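Local coordinates for protein amidohydrolase (Brucella melitensis biovar Abortus, PDB 4F0L) that probably acts as a metal-dependent deaminase of the amidohydrolase family, holding an iron ion in its TIM-barrel domain, at residues R30-E42 and D385-S397. Sequence-based numbering, arbitrary orientation.
Sequences RIGIAGGVICSIE and DGLKKGASADFVS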
loop_
_atom_site.group_PDB
_atom_site.type_symbol
_atom_site.label_atom_id
_atom_site.label_comp_id
_atom_site.label_asym_id
_atom_site.label_seq_id
_atom_site.Cartn_x
_atom_site.Cartn_y
_atom_site.Cartn_z
ATOM N N ARG B 30 -13.576 21.546 -21.449
ATOM C CA ARG B 30 -12.715 22.708 -21.487
ATOM C C ARG B 30 -12.827 23.452 -20.153
ATOM O O ARG B 30 -13.909 23.873 -19.774
ATOM C CB ARG B 30 -13.147 23.597 -22.632
ATOM C CG ARG B 30 -12.095 24.519 -23.115
ATOM C CD ARG B 30 -12.419 24.977 -24.542
ATOM N NE ARG B 30 -11.404 25.947 -24.895
ATOM C CZ ARG B 30 -11.599 27.244 -25.099
ATOM N NH1 ARG B 30 -12.804 27.774 -25.037
ATOM N NH2 ARG B 30 -10.562 28.012 -25.387
ATOM N N ILE B 31 -11.722 23.550 -19.413
ATOM C CA ILE B 31 -11.732 24.208 -18.111
ATOM C C ILE B 31 -11.013 25.531 -18.257
ATOM O O ILE B 31 -9.835 25.555 -18.603
ATOM C CB ILE B 31 -11.015 23.380 -17.042
ATOM C CG1 ILE B 31 -11.607 21.971 -16.951
ATOM C CG2 ILE B 31 -11.111 24.063 -15.693
ATOM C CD1 ILE B 31 -10.763 21.057 -16.081
ATOM N N GLY B 32 -11.730 26.633 -18.011
ATOM C CA GLY B 32 -11.117 27.969 -18.091
ATOM C C GLY B 32 -10.651 28.394 -16.705
ATOM O O GLY B 32 -11.347 28.141 -15.734
ATOM N N ILE B 33 -9.492 29.040 -16.647
ATOM C CA ILE B 33 -8.880 29.520 -15.436
ATOM C C ILE B 33 -8.558 30.987 -15.577
ATOM O O ILE B 33 -8.030 31.390 -16.599
ATOM C CB ILE B 33 -7.528 28.816 -15.208
ATOM C CG1 ILE B 33 -7.722 27.332 -15.157
ATOM C CG2 ILE B 33 -6.846 29.307 -13.928
ATOM C CD1 ILE B 33 -6.381 26.645 -15.435
ATOM N N ALA B 34 -8.919 31.778 -14.558
ATOM C CA ALA B 34 -8.721 33.201 -14.503
ATOM C C ALA B 34 -8.550 33.660 -13.050
ATOM O O ALA B 34 -9.386 33.393 -12.169
ATOM C CB ALA B 34 -9.904 33.920 -15.136
ATOM N N GLY B 35 -7.439 34.348 -12.809
ATOM C CA GLY B 35 -7.065 34.778 -11.485
ATOM C C GLY B 35 -6.986 33.645 -10.509
ATOM O O GLY B 35 -7.327 33.823 -9.354
ATOM N N GLY B 36 -6.546 32.475 -10.980
ATOM C CA GLY B 36 -6.448 31.279 -10.130
ATOM C C GLY B 36 -7.764 30.586 -9.765
ATOM O O GLY B 36 -7.794 29.734 -8.872
ATOM N N VAL B 37 -8.856 30.992 -10.421
ATOM C CA VAL B 37 -10.175 30.468 -10.170
ATOM C C VAL B 37 -10.681 29.835 -11.466
ATOM O O VAL B 37 -10.316 30.274 -12.558
ATOM C CB VAL B 37 -11.122 31.632 -9.659
ATOM C CG1 VAL B 37 -12.578 31.203 -9.528
ATOM C CG2 VAL B 37 -10.633 32.194 -8.317
ATOM N N ILE B 38 -11.552 28.849 -11.351
ATOM C CA ILE B 38 -12.194 28.224 -12.521
ATOM C C ILE B 38 -13.305 29.150 -12.983
ATOM O O ILE B 38 -14.293 29.367 -12.283
ATOM C CB ILE B 38 -12.734 26.812 -12.202
ATOM C CG1 ILE B 38 -11.575 25.895 -11.884
ATOM C CG2 ILE B 38 -13.491 26.191 -13.375
ATOM C CD1 ILE B 38 -12.016 24.551 -11.276
ATOM N N CYS B 39 -13.131 29.718 -14.169
ATOM C CA CYS B 39 -14.098 30.702 -14.636
ATOM C C CYS B 39 -15.174 30.048 -15.499
ATOM O O CYS B 39 -16.274 30.603 -15.642
ATOM C CB CYS B 39 -13.387 31.853 -15.368
ATOM S SG CYS B 39 -12.482 31.340 -16.841
ATOM N N SER B 40 -14.867 28.898 -16.091
ATOM C CA SER B 40 -15.810 28.206 -16.981
ATOM C C SER B 40 -15.493 26.722 -17.090
ATOM O O SER B 40 -14.347 26.310 -16.966
ATOM C CB SER B 40 -15.799 28.853 -18.382
ATOM O OG SER B 40 -14.525 28.719 -18.973
ATOM N N ILE B 41 -16.536 25.919 -17.269
ATOM C CA ILE B 41 -16.419 24.512 -17.595
ATOM C C ILE B 41 -17.435 24.235 -18.700
ATOM O O ILE B 41 -18.620 24.491 -18.514
ATOM C CB ILE B 41 -16.721 23.587 -16.405
ATOM C CG1 ILE B 41 -15.718 23.799 -15.260
ATOM C CG2 ILE B 41 -16.644 22.124 -16.836
ATOM C CD1 ILE B 41 -16.188 23.115 -13.974
ATOM N N GLU B 42 -16.952 23.707 -19.820
ATOM C CA GLU B 42 -17.752 23.437 -21.027
ATOM C C GLU B 42 -17.508 21.979 -21.388
ATOM O O GLU B 42 -16.355 21.587 -21.469
ATOM C CB GLU B 42 -17.223 24.284 -22.182
ATOM C CG GLU B 42 -17.990 25.524 -22.566
ATOM C CD GLU B 42 -17.727 25.897 -24.043
ATOM O OE1 GLU B 42 -16.532 26.146 -24.381
ATOM O OE2 GLU B 42 -18.687 25.898 -24.874
ATOM N N ASP B 385 -15.023 24.568 -3.202
ATOM C CA ASP B 385 -13.959 24.044 -4.048
ATOM C C ASP B 385 -14.337 22.697 -4.687
ATOM O O ASP B 385 -15.352 22.068 -4.336
ATOM C CB ASP B 385 -12.665 23.900 -3.251
ATOM C CG ASP B 385 -11.858 25.195 -3.175
ATOM O OD1 ASP B 385 -12.162 26.197 -3.872
ATOM O OD2 ASP B 385 -10.874 25.168 -2.418
ATOM N N GLY B 386 -13.512 22.278 -5.635
ATOM C CA GLY B 386 -13.848 21.174 -6.532
ATOM C C GLY B 386 -13.742 21.587 -7.995
ATOM O O GLY B 386 -13.326 22.713 -8.307
ATOM N N LEU B 387 -14.132 20.678 -8.892
ATOM C CA LEU B 387 -14.190 20.983 -10.324
ATOM C C LEU B 387 -15.509 21.642 -10.649
ATOM O O LEU B 387 -16.377 21.043 -11.257
ATOM C CB LEU B 387 -13.984 19.717 -11.176
ATOM C CG LEU B 387 -12.552 19.241 -11.324
ATOM C CD1 LEU B 387 -12.500 18.025 -12.238
ATOM C CD2 LEU B 387 -11.689 20.358 -11.908
ATOM N N LYS B 388 -15.652 22.878 -10.197
ATOM C CA LYS B 388 -16.877 23.661 -10.332
ATOM C C LYS B 388 -16.495 25.074 -10.705
ATOM O O LYS B 388 -15.452 25.592 -10.291
ATOM C CB LYS B 388 -17.616 23.819 -8.988
ATOM C CG LYS B 388 -17.907 22.553 -8.185
ATOM C CD LYS B 388 -18.208 23.020 -6.766
ATOM C CE LYS B 388 -18.329 21.913 -5.780
ATOM N NZ LYS B 388 -18.095 22.494 -4.425
ATOM N N LYS B 389 -17.408 25.735 -11.404
ATOM C CA LYS B 389 -17.271 27.159 -11.665
ATOM C C LYS B 389 -17.169 27.911 -10.337
ATOM O O LYS B 389 -17.879 27.599 -9.382
ATOM C CB LYS B 389 -18.440 27.629 -12.555
ATOM C CG LYS B 389 -18.542 26.808 -13.865
ATOM C CD LYS B 389 -19.807 26.887 -14.767
ATOM C CE LYS B 389 -19.676 27.845 -16.001
ATOM N NZ LYS B 389 -19.413 27.337 -17.436
ATOM N N GLY B 390 -16.226 28.858 -10.259
ATOM C CA GLY B 390 -16.007 29.628 -9.051
ATOM C C GLY B 390 -15.152 28.989 -7.982
ATOM O O GLY B 390 -14.818 29.648 -7.008
ATOM N N ALA B 391 -14.786 27.724 -8.158
ATOM C CA ALA B 391 -13.823 27.070 -7.283
ATOM C C ALA B 391 -12.404 27.536 -7.578
ATOM O O ALA B 391 -12.095 28.050 -8.661
ATOM C CB ALA B 391 -13.899 25.563 -7.425
ATOM N N SER B 392 -11.525 27.355 -6.602
ATOM C CA SER B 392 -10.081 27.522 -6.859
ATOM C C SER B 392 -9.692 26.579 -7.990
ATOM O O SER B 392 -10.239 25.467 -8.056
ATOM C CB SER B 392 -9.244 27.219 -5.622
ATOM O OG SER B 392 -7.900 27.673 -5.835
ATOM N N ALA B 393 -8.779 27.017 -8.875
ATOM C CA ALA B 393 -8.317 26.149 -9.970
ATOM C C ALA B 393 -7.286 25.148 -9.441
ATOM O O ALA B 393 -6.096 25.267 -9.698
ATOM C CB ALA B 393 -7.793 26.966 -11.174
ATOM N N ASP B 394 -7.796 24.156 -8.720
ATOM C CA ASP B 394 -7.014 23.115 -8.074
ATOM C C ASP B 394 -7.421 21.760 -8.675
ATOM O O ASP B 394 -8.535 21.275 -8.443
ATOM C CB ASP B 394 -7.304 23.067 -6.562
ATOM C CG ASP B 394 -6.995 24.362 -5.831
ATOM O OD1 ASP B 394 -6.579 25.375 -6.433
ATOM O OD2 ASP B 394 -7.180 24.374 -4.599
ATOM N N PHE B 395 -6.527 21.123 -9.424
ATOM C CA PHE B 395 -6.878 19.861 -10.022
ATOM C C PHE B 395 -5.629 19.136 -10.478
ATOM O O PHE B 395 -4.503 19.676 -10.356
ATOM C CB PHE B 395 -7.919 20.035 -11.150
ATOM C CG PHE B 395 -7.613 21.147 -12.096
ATOM C CD1 PHE B 395 -6.653 20.994 -13.067
ATOM C CD2 PHE B 395 -8.264 22.376 -11.982
ATOM C CE1 PHE B 395 -6.363 22.028 -13.941
ATOM C CE2 PHE B 395 -7.977 23.392 -12.858
ATOM C CZ PHE B 395 -7.025 23.226 -13.832
ATOM N N VAL B 396 -5.836 17.890 -10.924
ATOM C CA VAL B 396 -4.776 16.904 -11.137
ATOM C C VAL B 396 -5.013 16.158 -12.474
ATOM O O VAL B 396 -6.156 15.777 -12.777
ATOM C CB VAL B 396 -4.769 15.866 -9.973
ATOM C CG1 VAL B 396 -3.717 14.767 -10.157
ATOM C CG2 VAL B 396 -4.583 16.552 -8.602
ATOM N N SER B 397 -3.953 15.974 -13.295
ATOM C CA SER B 397 -4.076 15.082 -14.445
ATOM C C SER B 397 -3.359 13.766 -14.145
ATOM O O SER B 397 -2.360 13.738 -13.422
ATOM C CB SER B 397 -3.568 15.704 -15.721
ATOM O OG SER B 397 -2.150 15.816 -15.718
HETATM O O HOH W 1 -8.166 30.379 -5.918
#
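Val37 and Ser392 pair as a single antiparallel, non-hydrogen-bonded bridge at the start of the outer strand 37-42, flanked by nearly straight bonds from Ala393 N to Gly36 O (2.9 Å) and Ile38 N to Ala391 O (2.9 Å), with Gly390 N to Ile38 O (2.8 Å) following. The strand leaves the type I' turn of the hairpin at Gly36, and its partner is the loop that makes a type II turn from Lys388 to Ala391. Gly36 O also takes a bond from a water that donates to Ser392 OG as well, closing that end of the bridge.

Ile38 fills the bend of the loop. With CG1 anti to its carbonyl carbon (chi1 -65°), its CD1 lies 3.7 Å from both Lys388 O and Gly386 O, while CG1 lies against Ala393. On the same side of the hairpin, Ile33 lays CG2 on Ala393 CB at 3.7 Å and brings CD1 to the edge of the Phe395 ring, near CZ. Further along, Ile41 CD1 touches Leu387 O at 3.4 Å. The Lys389 side chain continues alongside the strand towards Ile41, and bends at chi3 (99°) and chi4 bring NZ to Ile41 O at 3.1 Å, above the carbonyl plane.

The contact thus joins the HutF-type N-terminal sheet, in which strand 29-34 lies between 37-42 and 12-16, to the sequence-distant loop entering strand 395-399, within the small beta region beside the barrel, as in other amidohydrolases, away from the iron. Phe395 bridges the two sheets: its side chain touches Ile14 of strand 12-16 and Val57 of strand 56-66, and its ring meets that of Trp427 in strand 422-428.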